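Local atomic coordinates of cysteine-rich repeat secretory protein 15 (Arabidopsis thaliana, PDB entry 6GRF), a protein that probably modulates cell-to-cell trafficking through plasmodesmata, carrying a tandem pair of cysteine-rich DUF26 domains on the outer side of the cell membrane. Residues T120-K125 and V202-C207; G166-V171 and C207-W212; F8-C13 and S99-G104; F63-C68 and D113-P118; D148-Q153 and C182-V187. One frame throughout, in Å; residues are numbered along the deposited sequence.

Interaction 1. Residues T120-K125 and V202-C207; sequences TSLRYK and VYLAQC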
# COMPACT_ATOMS: atom_id res chain seq x y z
N THR A 120 0.41 2.19 11.72
CA THR A 120 -0.65 3.02 11.17
C THR A 120 -0.11 4.39 10.75
O THR A 120 -0.89 5.30 10.56
CB THR A 120 -1.78 3.18 12.19
OG1 THR A 120 -1.28 3.94 13.29
CG2 THR A 120 -2.31 1.86 12.70
N SER A 121 1.22 4.55 10.64
CA SER A 121 1.77 5.86 10.29
C SER A 121 1.31 6.22 8.88
O SER A 121 1.14 5.35 8.04
CB SER A 121 3.27 5.93 10.44
OG SER A 121 3.87 4.69 10.16
N LEU A 122 1.09 7.52 8.65
CA LEU A 122 0.66 8.05 7.38
C LEU A 122 1.81 8.01 6.38
O LEU A 122 2.85 8.59 6.61
CB LEU A 122 0.17 9.48 7.60
CG LEU A 122 -0.22 10.24 6.33
CD1 LEU A 122 -1.28 9.47 5.55
CD2 LEU A 122 -0.70 11.64 6.67
N ARG A 123 1.59 7.37 5.24
CA ARG A 123 2.59 7.28 4.18
C ARG A 123 2.29 8.31 3.09
O ARG A 123 3.21 8.95 2.60
CB ARG A 123 2.63 5.87 3.60
CG ARG A 123 3.29 4.86 4.53
CD ARG A 123 4.67 5.30 4.95
NE ARG A 123 5.55 4.17 5.16
CZ ARG A 123 6.01 3.75 6.34
NH1 ARG A 123 5.75 4.43 7.45
NH2 ARG A 123 6.75 2.66 6.40
N TYR A 124 1.02 8.45 2.71
CA TYR A 124 0.63 9.34 1.63
C TYR A 124 -0.89 9.60 1.71
O TYR A 124 -1.66 8.73 2.08
CB TYR A 124 1.04 8.76 0.27
CG TYR A 124 0.63 9.59 -0.92
CD1 TYR A 124 1.25 10.79 -1.21
CD2 TYR A 124 -0.41 9.19 -1.75
CE1 TYR A 124 0.88 11.56 -2.30
CE2 TYR A 124 -0.80 9.95 -2.84
CZ TYR A 124 -0.16 11.14 -3.12
OH TYR A 124 -0.54 11.91 -4.17
N LYS A 125 -1.28 10.83 1.36
CA LYS A 125 -2.68 11.19 1.27
C LYS A 125 -2.85 12.23 0.16
O LYS A 125 -1.95 13.01 -0.12
CB LYS A 125 -3.19 11.76 2.60
CG LYS A 125 -2.59 13.09 3.01
CD LYS A 125 -3.62 14.17 3.17
CE LYS A 125 -3.00 15.53 3.36
NZ LYS A 125 -3.11 16.36 2.14
N VAL A 202 -6.09 7.80 1.50
CA VAL A 202 -5.10 7.74 2.56
C VAL A 202 -4.40 6.38 2.53
O VAL A 202 -5.04 5.31 2.53
CB VAL A 202 -5.74 8.01 3.93
CG1 VAL A 202 -4.87 7.51 5.07
CG2 VAL A 202 -6.05 9.48 4.09
N TYR A 203 -3.06 6.43 2.52
CA TYR A 203 -2.22 5.25 2.52
C TYR A 203 -1.39 5.24 3.80
O TYR A 203 -0.62 6.15 4.04
CB TYR A 203 -1.31 5.24 1.30
CG TYR A 203 -2.04 5.14 -0.01
CD1 TYR A 203 -2.21 3.91 -0.63
CD2 TYR A 203 -2.54 6.26 -0.64
CE1 TYR A 203 -2.88 3.81 -1.84
CE2 TYR A 203 -3.21 6.18 -1.84
CZ TYR A 203 -3.39 4.95 -2.44
OH TYR A 203 -4.04 4.85 -3.62
N LEU A 204 -1.61 4.21 4.63
CA LEU A 204 -0.80 3.98 5.80
C LEU A 204 0.20 2.87 5.48
O LEU A 204 0.19 2.32 4.39
CB LEU A 204 -1.70 3.59 6.97
CG LEU A 204 -2.86 4.55 7.24
CD1 LEU A 204 -3.57 4.16 8.52
CD2 LEU A 204 -2.38 5.99 7.30
N ALA A 205 1.08 2.56 6.44
CA ALA A 205 2.14 1.58 6.25
C ALA A 205 1.58 0.21 5.81
O ALA A 205 2.18 -0.43 4.96
CB ALA A 205 2.96 1.47 7.51
N GLN A 206 0.44 -0.21 6.37
CA GLN A 206 -0.04 -1.60 6.19
C GLN A 206 -1.47 -1.69 5.60
O GLN A 206 -2.03 -2.79 5.50
CB GLN A 206 0.03 -2.31 7.54
CG GLN A 206 1.45 -2.47 8.09
CD GLN A 206 2.08 -3.77 7.64
OE1 GLN A 206 2.01 -4.14 6.47
NE2 GLN A 206 2.69 -4.48 8.58
N CYS A 207 -2.05 -0.55 5.19
CA CYS A 207 -3.39 -0.54 4.60
C CYS A 207 -3.62 0.78 3.87
O CYS A 207 -2.81 1.71 4.00
CB CYS A 207 -4.47 -0.74 5.65
SG CYS A 207 -4.57 0.58 6.90
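Arg123 and Tyr124 both send their backbone N-H groups to the carbonyl of Tyr203, a classic beta bulge in an otherwise regular antiparallel strand pair. Arg123 N lies 2.8 Å from Tyr203 O and Tyr124 N 3.1 Å from the same oxygen, both in its carbonyl plane. The return bond, from Tyr203 N to Tyr124 O, is 2.7 Å long, and beyond the paired strands Ala205 N makes a weak bond to Ser121 O. Among the apolar contacts, Tyr124 and Tyr203 run side by side in the same direction, CD2 of Tyr203 meeting CD2 of Tyr124 at the ring edge, 3.8 Å away. Leu122 lies roughly perpendicular to Leu204, its CD1 4.0 Å from Leu204 CD2. As one of the two bulge residues, Arg123 points toward the other strand; bends at chi2 and chi3 (-55° and -148°) fold its guanidinium over Ala205, whose CB sits 3.9 Å above the centre of the plane. Strand 122-127 is thereby held as an outermost strand of the second domain's five-stranded sheet; Leu204 and Val202 rest on helix 176-193, while Tyr124 and Tyr203 touch Ile9 of the first domain's strand 8-13.

Interaction 2. Residues G166-V171 and C207-W212; sequences GYAQCV and CYARYW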
# COMPACT_ATOMS: atom_id res chain seq x y z
N GLY A 166 -16.24 3.56 -2.50
CA GLY A 166 -15.05 3.43 -1.70
C GLY A 166 -14.32 2.11 -1.95
O GLY A 166 -14.91 1.16 -2.42
N TYR A 167 -13.03 2.10 -1.63
CA TYR A 167 -12.17 0.92 -1.74
C TYR A 167 -11.17 0.97 -0.59
O TYR A 167 -10.61 2.04 -0.28
CB TYR A 167 -11.47 0.88 -3.10
CG TYR A 167 -10.66 -0.37 -3.33
CD1 TYR A 167 -9.39 -0.50 -2.80
CD2 TYR A 167 -11.19 -1.44 -4.02
CE1 TYR A 167 -8.65 -1.66 -2.97
CE2 TYR A 167 -10.47 -2.61 -4.20
CZ TYR A 167 -9.19 -2.71 -3.68
OH TYR A 167 -8.46 -3.85 -3.86
N ALA A 168 -11.02 -0.16 0.09
CA ALA A 168 -9.99 -0.32 1.11
C ALA A 168 -9.31 -1.69 0.95
O ALA A 168 -9.92 -2.65 0.50
CB ALA A 168 -10.56 -0.18 2.50
N GLN A 169 -8.03 -1.72 1.34
CA GLN A 169 -7.17 -2.89 1.20
C GLN A 169 -6.25 -2.91 2.42
O GLN A 169 -5.68 -1.87 2.77
CB GLN A 169 -6.42 -2.80 -0.13
CG GLN A 169 -5.25 -3.77 -0.32
CD GLN A 169 -5.60 -4.97 -1.16
OE1 GLN A 169 -5.67 -6.09 -0.66
NE2 GLN A 169 -5.84 -4.75 -2.45
N CYS A 170 -6.19 -4.06 3.10
CA CYS A 170 -5.15 -4.37 4.10
C CYS A 170 -4.04 -5.20 3.46
O CYS A 170 -4.31 -6.16 2.73
CB CYS A 170 -5.72 -5.16 5.27
SG CYS A 170 -6.63 -4.10 6.42
N VAL A 171 -2.79 -4.86 3.79
CA VAL A 171 -1.64 -5.65 3.34
C VAL A 171 -1.68 -6.99 4.07
O VAL A 171 -1.96 -7.05 5.25
CB VAL A 171 -0.32 -4.89 3.54
CG1 VAL A 171 0.87 -5.75 3.16
CG2 VAL A 171 -0.31 -3.59 2.75
N CYS A 207 -2.05 -0.55 5.19
CA CYS A 207 -3.39 -0.54 4.60
C CYS A 207 -3.62 0.78 3.87
O CYS A 207 -2.81 1.71 4.00
CB CYS A 207 -4.47 -0.74 5.65
SG CYS A 207 -4.57 0.58 6.90
N TYR A 208 -4.69 0.83 3.08
CA TYR A 208 -5.16 2.09 2.52
C TYR A 208 -6.67 2.05 2.27
O TYR A 208 -7.31 1.01 2.28
CB TYR A 208 -4.40 2.46 1.25
CG TYR A 208 -4.69 1.63 0.03
CD1 TYR A 208 -3.93 0.51 -0.28
CD2 TYR A 208 -5.69 1.98 -0.86
CE1 TYR A 208 -4.15 -0.22 -1.44
CE2 TYR A 208 -5.94 1.25 -2.01
CZ TYR A 208 -5.17 0.14 -2.30
OH TYR A 208 -5.41 -0.58 -3.44
N ALA A 209 -7.22 3.24 2.04
CA ALA A 209 -8.63 3.45 1.83
C ALA A 209 -8.81 4.71 0.98
O ALA A 209 -8.08 5.69 1.16
CB ALA A 209 -9.33 3.56 3.15
N ARG A 210 -9.76 4.63 0.04
CA ARG A 210 -10.08 5.68 -0.93
C ARG A 210 -11.60 5.80 -0.99
O ARG A 210 -12.29 4.82 -0.86
CB ARG A 210 -9.67 5.35 -2.37
CG ARG A 210 -8.21 4.95 -2.59
CD ARG A 210 -7.73 5.13 -4.02
NE ARG A 210 -8.10 4.02 -4.89
CZ ARG A 210 -9.24 3.94 -5.56
NH1 ARG A 210 -10.10 4.95 -5.51
NH2 ARG A 210 -9.53 2.85 -6.26
N TYR A 211 -12.10 7.00 -1.25
CA TYR A 211 -13.50 7.17 -1.66
C TYR A 211 -13.54 8.24 -2.75
O TYR A 211 -12.65 9.08 -2.85
CB TYR A 211 -14.41 7.53 -0.47
CG TYR A 211 -14.25 8.96 -0.03
CD1 TYR A 211 -14.93 9.99 -0.68
CD2 TYR A 211 -13.35 9.31 0.96
CE1 TYR A 211 -14.74 11.31 -0.33
CE2 TYR A 211 -13.17 10.62 1.34
CZ TYR A 211 -13.86 11.63 0.70
OH TYR A 211 -13.68 12.93 1.06
N TRP A 212 -14.61 8.19 -3.56
CA TRP A 212 -14.84 9.14 -4.64
C TRP A 212 -16.35 9.22 -4.95
O TRP A 212 -17.12 8.30 -4.67
CB TRP A 212 -13.98 8.75 -5.85
CG TRP A 212 -14.36 7.44 -6.45
CD1 TRP A 212 -15.20 7.25 -7.50
CD2 TRP A 212 -13.95 6.12 -6.03
NE1 TRP A 212 -15.34 5.91 -7.77
CE2 TRP A 212 -14.57 5.20 -6.90
CE3 TRP A 212 -13.10 5.63 -5.03
CZ2 TRP A 212 -14.40 3.82 -6.78
CZ3 TRP A 212 -12.94 4.26 -4.91
CH2 TRP A 212 -13.58 3.37 -5.77
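Tyr167 holds CG anti to its backbone N (chi1 -175°), whereas Tyr208 places CG between its N and carbonyl carbon (chi1 71°), and these two settings bring the rings together from neighbouring strands. Tyr208 OH comes to 3.4 Å from Tyr167 CE1, and the ring carbons Tyr167 CD1 and Tyr208 CE2 are 3.9 Å apart. The Tyr208 ring also leans toward Gln169, whose CB forms a CH-pi contact over its face, 4.1 Å from the centroid. Farther along the same face of the sheet, Tyr167 CB lies above the rim of the Arg210 guanidinium and 4.1 Å from Trp212 CZ3. The indole turns one face to Gly166 N, packing on the backbone. Beneath these groups the strands pair almost exactly antiparallel. Tyr167 exchanges two backbone bonds with Arg210, the shorter being Arg210 N to Tyr167 O at 2.7 Å, and Gln169 does likewise with Tyr208. The other face carries small side chains in its middle: Ala168 CB meets Ala209 CB at 4.0 Å, beside Cys170 and Cys207. That face packs on helix 176-193, where Leu183 touches Ala168 and both cysteines, and disulfides Cys170-Cys179 and Cys182-Cys207 tie the strands to the helix; across the sheet, Arg69 of the first domain makes a cation-pi contact with Tyr167.

Interaction 3. Residues F8-C13 and S99-G104; sequences FIYGGC and SLQLEG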
# COMPACT_ATOMS: atom_id res chain seq x y z
N PHE A 8 1.72 5.62 -11.13
CA PHE A 8 2.50 5.90 -9.94
C PHE A 8 1.65 6.65 -8.91
O PHE A 8 1.10 7.68 -9.22
CB PHE A 8 3.72 6.74 -10.31
CG PHE A 8 4.61 7.13 -9.16
CD1 PHE A 8 5.55 6.24 -8.66
CD2 PHE A 8 4.49 8.37 -8.56
CE1 PHE A 8 6.36 6.59 -7.59
CE2 PHE A 8 5.30 8.72 -7.49
CZ PHE A 8 6.23 7.82 -7.00
N ILE A 9 1.58 6.13 -7.67
CA ILE A 9 0.87 6.81 -6.59
C ILE A 9 1.87 7.50 -5.67
O ILE A 9 1.84 8.72 -5.54
CB ILE A 9 -0.07 5.84 -5.84
CG1 ILE A 9 -1.11 5.27 -6.81
CG2 ILE A 9 -0.73 6.54 -4.65
CD1 ILE A 9 -2.11 4.36 -6.17
N TYR A 10 2.78 6.73 -5.05
CA TYR A 10 3.79 7.32 -4.18
C TYR A 10 4.96 6.34 -4.01
O TYR A 10 4.81 5.13 -4.17
CB TYR A 10 3.20 7.71 -2.82
CG TYR A 10 3.09 6.60 -1.81
CD1 TYR A 10 4.15 6.28 -0.96
CD2 TYR A 10 1.93 5.86 -1.68
CE1 TYR A 10 4.05 5.26 -0.03
CE2 TYR A 10 1.81 4.83 -0.76
CZ TYR A 10 2.88 4.53 0.07
OH TYR A 10 2.77 3.51 0.97
N GLY A 11 6.11 6.91 -3.66
CA GLY A 11 7.31 6.16 -3.33
C GLY A 11 8.09 6.87 -2.24
O GLY A 11 7.99 8.09 -2.07
N GLY A 12 8.87 6.09 -1.48
CA GLY A 12 9.74 6.62 -0.44
C GLY A 12 10.94 5.71 -0.24
O GLY A 12 10.81 4.50 -0.38
N CYS A 13 12.10 6.30 0.04
CA CYS A 13 13.29 5.54 0.33
C CYS A 13 13.87 5.99 1.65
O CYS A 13 13.62 7.11 2.09
CB CYS A 13 14.38 5.67 -0.73
SG CYS A 13 14.08 6.95 -1.98
N SER A 99 9.77 1.82 -0.42
CA SER A 99 8.42 1.37 -0.70
C SER A 99 7.90 2.10 -1.94
O SER A 99 8.34 3.21 -2.26
CB SER A 99 7.54 1.56 0.50
OG SER A 99 7.42 2.94 0.80
N LEU A 100 6.97 1.44 -2.63
CA LEU A 100 6.43 1.92 -3.88
C LEU A 100 4.99 1.43 -4.02
O LEU A 100 4.73 0.23 -3.97
CB LEU A 100 7.27 1.40 -5.04
CG LEU A 100 6.67 1.69 -6.41
CD1 LEU A 100 6.73 3.19 -6.70
CD2 LEU A 100 7.38 0.90 -7.49
N GLN A 101 4.08 2.38 -4.26
CA GLN A 101 2.69 2.10 -4.47
C GLN A 101 2.32 2.55 -5.89
O GLN A 101 2.40 3.75 -6.22
CB GLN A 101 1.87 2.79 -3.38
CG GLN A 101 0.37 2.59 -3.51
CD GLN A 101 -0.11 1.25 -3.02
OE1 GLN A 101 -0.67 0.47 -3.79
NE2 GLN A 101 0.07 0.97 -1.74
N LEU A 102 2.01 1.57 -6.73
CA LEU A 102 1.37 1.78 -8.02
C LEU A 102 -0.13 1.52 -7.83
O LEU A 102 -0.53 0.97 -6.80
CB LEU A 102 1.97 0.82 -9.05
CG LEU A 102 3.49 0.86 -9.22
CD1 LEU A 102 3.93 0.01 -10.40
CD2 LEU A 102 4.00 2.29 -9.41
N GLU A 103 -0.94 1.90 -8.81
CA GLU A 103 -2.38 1.68 -8.71
C GLU A 103 -2.67 0.21 -8.39
O GLU A 103 -3.53 -0.09 -7.56
CB GLU A 103 -3.09 2.13 -9.99
CG GLU A 103 -4.59 1.90 -9.97
CD GLU A 103 -5.31 2.43 -8.73
OE1 GLU A 103 -5.04 3.60 -8.34
OE2 GLU A 103 -6.13 1.68 -8.15
N GLY A 104 -1.94 -0.71 -9.02
CA GLY A 104 -2.22 -2.13 -8.96
C GLY A 104 -1.47 -2.87 -7.86
O GLY A 104 -1.82 -3.99 -7.55
O HOH W 1 5.12 2.78 2.46
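Ile9 and Tyr10 both donate backbone N-H to Gln101 O, at 2.9 Å from Ile9 N and 3.2 Å from Tyr10 N, a classic beta bulge in an antiparallel pair that runs regularly from Tyr10 and Gln101, where Gln101 N returns a nearly straight bond (173° at the hydrogen) to Tyr10 O, to Gly12 and Ser99. Ile9, the inserted residue, points toward the partner strand: its CB sits 3.3 Å from Gln101 O, and CD1 reaches past the strand end to Glu103 CA at 3.7 Å. Tyr10, with CG between its N and carbonyl carbon (chi1 83°), swings its ring across to Gln101, where CE2 approaches Gln101 CB to 3.3 Å. A water near the plane of the Tyr10 ring links its OH (2.9 Å) to Ser99 OG, so the tyrosine tip is connected to the partner strand two residues farther back. This pairing attaches strand 8-13 to one border of the five-stranded antiparallel sheet of the first DUF26 domain, a sheet with strand order 1-4-5-3-2. On the face backed by helix 74-91, Phe8 and Leu100 cross at a slant, Phe8 CE1 lying 3.5 Å from Leu100 CD1; the Phe8 ring also curls under its own strand, with Tyr10 N over the centre of one face. Gly11 CA makes a CA-H...O contact with Ser99 O at 3.3 Å. Ile9 and Gln101 also meet Tyr203 of the second domain, and Cys13 at the end of the strand is disulfide-bonded to Cys92.

Interaction 4. Residues F63-C68 and D113-P118; sequences FGLYQC and DFLGKP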
# COMPACT_ATOMS: atom_id res chain seq x y z
N PHE A 63 14.18 -7.66 4.54
CA PHE A 63 12.83 -8.06 4.86
C PHE A 63 11.91 -7.27 3.92
O PHE A 63 12.11 -6.08 3.73
CB PHE A 63 12.46 -7.72 6.30
CG PHE A 63 13.32 -8.36 7.36
CD1 PHE A 63 13.07 -9.65 7.81
CD2 PHE A 63 14.38 -7.66 7.94
CE1 PHE A 63 13.86 -10.22 8.79
CE2 PHE A 63 15.18 -8.24 8.91
CZ PHE A 63 14.91 -9.52 9.34
N GLY A 64 10.93 -7.94 3.33
CA GLY A 64 10.05 -7.26 2.41
C GLY A 64 8.80 -8.05 2.12
O GLY A 64 8.66 -9.19 2.54
N LEU A 65 7.88 -7.39 1.39
CA LEU A 65 6.65 -7.98 0.93
C LEU A 65 6.16 -7.22 -0.32
O LEU A 65 6.67 -6.15 -0.67
CB LEU A 65 5.60 -7.95 2.05
CG LEU A 65 5.31 -6.60 2.71
CD1 LEU A 65 4.55 -5.65 1.79
CD2 LEU A 65 4.52 -6.80 3.98
N TYR A 66 5.17 -7.83 -0.99
CA TYR A 66 4.41 -7.19 -2.02
C TYR A 66 2.93 -7.52 -1.79
O TYR A 66 2.60 -8.53 -1.18
CB TYR A 66 4.86 -7.62 -3.41
CG TYR A 66 4.51 -9.05 -3.75
CD1 TYR A 66 3.35 -9.36 -4.45
CD2 TYR A 66 5.32 -10.10 -3.36
CE1 TYR A 66 3.01 -10.67 -4.74
CE2 TYR A 66 5.00 -11.42 -3.65
CZ TYR A 66 3.83 -11.70 -4.34
OH TYR A 66 3.50 -13.00 -4.62
N GLN A 67 2.06 -6.64 -2.28
CA GLN A 67 0.61 -6.84 -2.23
C GLN A 67 0.04 -6.29 -3.54
O GLN A 67 0.18 -5.10 -3.79
CB GLN A 67 0.04 -6.15 -0.99
CG GLN A 67 -1.47 -6.24 -0.87
CD GLN A 67 -1.91 -7.66 -0.62
OE1 GLN A 67 -2.47 -8.32 -1.50
NE2 GLN A 67 -1.68 -8.14 0.58
N CYS A 68 -0.53 -7.16 -4.37
CA CYS A 68 -1.30 -6.73 -5.53
C CYS A 68 -2.74 -6.43 -5.09
O CYS A 68 -3.20 -6.92 -4.07
CB CYS A 68 -1.33 -7.78 -6.63
SG CYS A 68 0.29 -8.08 -7.37
N ASP A 113 12.98 -5.87 10.59
CA ASP A 113 11.95 -6.84 10.45
C ASP A 113 10.62 -6.20 10.86
O ASP A 113 10.27 -6.21 12.03
CB ASP A 113 12.24 -8.09 11.28
CG ASP A 113 11.15 -9.15 11.18
OD1 ASP A 113 10.22 -8.96 10.38
OD2 ASP A 113 11.26 -10.15 11.90
N PHE A 114 9.91 -5.66 9.88
CA PHE A 114 8.62 -4.98 10.08
C PHE A 114 7.45 -5.94 9.82
O PHE A 114 6.28 -5.55 10.01
CB PHE A 114 8.52 -3.79 9.13
CG PHE A 114 8.34 -4.19 7.69
CD1 PHE A 114 9.43 -4.43 6.87
CD2 PHE A 114 7.07 -4.35 7.14
CE1 PHE A 114 9.27 -4.80 5.55
CE2 PHE A 114 6.91 -4.73 5.82
CZ PHE A 114 8.01 -4.95 5.02
N LEU A 115 7.74 -7.16 9.36
CA LEU A 115 6.71 -8.09 8.87
C LEU A 115 5.77 -8.47 10.02
O LEU A 115 6.21 -8.90 11.06
CB LEU A 115 7.38 -9.34 8.29
CG LEU A 115 8.11 -9.13 6.97
CD1 LEU A 115 8.79 -10.42 6.51
CD2 LEU A 115 7.15 -8.62 5.90
N GLY A 116 4.46 -8.27 9.81
CA GLY A 116 3.43 -8.72 10.75
C GLY A 116 3.09 -7.72 11.83
O GLY A 116 2.10 -7.90 12.53
N LYS A 117 3.90 -6.67 12.00
CA LYS A 117 3.74 -5.74 13.12
C LYS A 117 2.79 -4.61 12.71
O LYS A 117 2.91 -4.08 11.61
CB LYS A 117 5.07 -5.14 13.57
CG LYS A 117 6.05 -6.10 14.26
CD LYS A 117 7.42 -5.47 14.44
CE LYS A 117 8.35 -6.25 15.34
NZ LYS A 117 8.77 -7.53 14.71
N PRO A 118 1.86 -4.20 13.60
CA PRO A 118 0.95 -3.09 13.29
C PRO A 118 1.75 -1.79 13.10
O PRO A 118 2.74 -1.56 13.81
CB PRO A 118 0.00 -2.97 14.49
CG PRO A 118 0.52 -3.92 15.55
CD PRO A 118 1.66 -4.73 14.95
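Asp113 lies flat over the ring of Phe63: its CB stands 3.5 Å above the ring plane, over the centre, in a CH-pi contact, and the carboxylate is stacked only 8° from parallel with the ring. Next along the loop, Phe114 brings its ring edge to the backbone of strand 62-68, CE1 lying 3.6 Å from Phe63 O, which sits near the ring plane. The same end of the ring reaches Leu65, CE2 lying 3.7 Å from Leu65 CD2. Leu115 completes this shell, its CD2 meeting both Gly64 O and Leu65 CD2 at 3.7 Å; the two leucine side chains run antiparallel where they meet. Around these contacts the loop is shaped by its own bonds. Asp113, with CG anti to the backbone N (chi1 179°), accepts from Leu115 N on OD1 at 3.2 Å, an Asx turn that holds the carboxylate over Phe63. A type II beta turn from Phe114 to Lys117 follows, with Gly116 at positive phi. Farther out, Arg108 makes a cation-pi contact with Phe114, and Asp173 accepts from Gly116 N. The loop leads from the first domain's sheet toward strand 122-127 of the second. No hydrogen bond joins the two segments, so this part of the linker lies against the strand through apolar and aromatic contacts, while its polar groups bond within the loop or to Asp173 and Gln206 of the second domain.

Interaction 5. Residues D148-Q153 and C182-V187; sequences DLESTQ and CLAESV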
# COMPACT_ATOMS: atom_id res chain seq x y z
N ASP A 148 -18.41 0.94 6.30
CA ASP A 148 -18.42 -0.39 5.72
C ASP A 148 -16.98 -0.84 5.41
O ASP A 148 -16.64 -1.99 5.66
CB ASP A 148 -19.31 -0.43 4.48
CG ASP A 148 -19.46 -1.81 3.89
OD1 ASP A 148 -19.42 -2.80 4.65
OD2 ASP A 148 -19.58 -1.89 2.66
N LEU A 149 -16.15 0.06 4.87
CA LEU A 149 -14.73 -0.21 4.54
C LEU A 149 -13.98 -0.67 5.79
O LEU A 149 -13.20 -1.64 5.74
CB LEU A 149 -14.07 1.05 3.95
CG LEU A 149 -14.54 1.51 2.57
CD1 LEU A 149 -13.66 2.64 2.05
CD2 LEU A 149 -14.59 0.39 1.55
N GLU A 150 -14.22 0.03 6.90
CA GLU A 150 -13.62 -0.20 8.22
C GLU A 150 -13.92 -1.60 8.77
O GLU A 150 -13.33 -1.99 9.75
CB GLU A 150 -14.23 0.74 9.26
CG GLU A 150 -13.47 2.00 9.52
CD GLU A 150 -14.14 2.84 10.59
OE1 GLU A 150 -15.36 2.66 10.78
OE2 GLU A 150 -13.46 3.67 11.24
N SER A 151 -14.92 -2.29 8.18
CA SER A 151 -15.41 -3.60 8.63
C SER A 151 -14.48 -4.71 8.12
O SER A 151 -14.51 -5.84 8.62
CB SER A 151 -16.88 -3.85 8.24
OG SER A 151 -17.11 -4.06 6.83
N THR A 152 -13.66 -4.38 7.13
CA THR A 152 -12.77 -5.31 6.49
C THR A 152 -11.82 -5.92 7.54
O THR A 152 -11.33 -5.22 8.43
CB THR A 152 -12.04 -4.58 5.37
OG1 THR A 152 -13.10 -4.00 4.60
CG2 THR A 152 -11.15 -5.48 4.53
N GLN A 153 -11.63 -7.24 7.43
CA GLN A 153 -10.72 -8.03 8.30
C GLN A 153 -9.58 -8.64 7.47
O GLN A 153 -8.45 -8.73 7.94
CB GLN A 153 -11.52 -9.12 9.02
CG GLN A 153 -12.41 -8.58 10.12
CD GLN A 153 -13.26 -9.64 10.78
OE1 GLN A 153 -13.03 -10.84 10.65
NE2 GLN A 153 -14.27 -9.20 11.50
N CYS A 182 -6.03 -0.77 11.52
CA CYS A 182 -5.33 -0.02 10.50
C CYS A 182 -6.35 0.77 9.67
O CYS A 182 -6.17 1.96 9.42
CB CYS A 182 -4.49 -0.95 9.63
SG CYS A 182 -3.35 -0.09 8.51
N LEU A 183 -7.43 0.11 9.24
CA LEU A 183 -8.45 0.76 8.40
C LEU A 183 -9.21 1.80 9.21
O LEU A 183 -9.54 2.85 8.69
CB LEU A 183 -9.39 -0.29 7.80
CG LEU A 183 -8.76 -1.14 6.70
CD1 LEU A 183 -9.71 -2.21 6.21
CD2 LEU A 183 -8.31 -0.26 5.55
N ALA A 184 -9.45 1.52 10.50
CA ALA A 184 -10.08 2.50 11.41
C ALA A 184 -9.26 3.79 11.40
O ALA A 184 -9.82 4.87 11.29
CB ALA A 184 -10.22 1.94 12.81
N GLU A 185 -7.93 3.68 11.49
CA GLU A 185 -7.07 4.85 11.45
C GLU A 185 -7.14 5.53 10.07
O GLU A 185 -7.09 6.74 10.00
CB GLU A 185 -5.64 4.45 11.82
CG GLU A 185 -4.66 5.62 11.82
CD GLU A 185 -4.84 6.60 12.96
OE1 GLU A 185 -5.69 6.34 13.84
OE2 GLU A 185 -4.12 7.63 12.98
N SER A 186 -7.18 4.75 8.98
CA SER A 186 -7.28 5.31 7.61
C SER A 186 -8.49 6.23 7.48
O SER A 186 -8.40 7.32 6.93
CB SER A 186 -7.42 4.22 6.59
OG SER A 186 -6.16 3.90 6.07
N VAL A 187 -9.63 5.73 7.94
CA VAL A 187 -10.91 6.38 7.77
C VAL A 187 -10.91 7.65 8.62
O VAL A 187 -11.36 8.71 8.15
CB VAL A 187 -12.05 5.41 8.13
CG1 VAL A 187 -13.34 6.11 8.53
CG2 VAL A 187 -12.27 4.43 6.99
O HOH W 2 -12.12 5.61 12.25
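Glu150 reaches across to Ala184 and Val187 on helix 176-193, its chain extended beyond CG (chi2 -178°). From CB, which stays on its own side, the chain passes to CG, 3.7 Å from Val187 CG2 and close to Ala184 CA. CD then runs by Val187 CG1 at 3.9 Å, the glutamate side chain as a whole lying crosswise to the valine. At the tip, OE2 lies 3.6 Å from both Ala184 CA and Val187 CG1. A water donates 2.6 Å bonds to Glu150 OE2 and to Ala184 O, so the carboxylate is joined to a carbonyl of the helix through solvent, with no direct hydrogen bond between the segments. Two residues on, Thr152 points toward Leu183. Its CB and Leu183 CD1 are 3.4 Å apart, a close-packed pair of carbons, and the same methyl also touches Leu149 O. That carbonyl accepts from both Thr152 N and Thr152 OG1, which reach it from one face of its plane; this fixes the threonine's rotation and closes the type I beta turn from Leu149 to Thr152. The contact thus sets the turn at the C-terminal end of helix 136-149 against helix 176-193, both on the same sheet of the second domain. Leu149 and Leu183 converge on Ala168 of strand 164-170, Asp148 forms a salt bridge with Lys157 of strand 156-161, and Ser186 packs on strands 199-204 and 207-213.

Overall arrangement
Interactions 1, 2 and 5 build the second DUF26 domain. Interactions 1 and 2 share Cys207 and lie on neighbouring strands of one sheet, joined by a probable hydrogen bond between Val202 N and Ala209 O, 2.9 Å; interaction 5 covers this sheet, its centre about 8 Å from that of interaction 2. Interaction 3 is the first-domain counterpart of interaction 1, with the same bulge on the first strand, and the two meet across the domain interface, centres about 11 Å apart. Interaction 4 spans the junction: Lys117 O accepts a probable hydrogen bond from Gln206 NE2 of interaction 1. The bound N-acetylglucosamine lies about 7 Å from the Phe63 side chain.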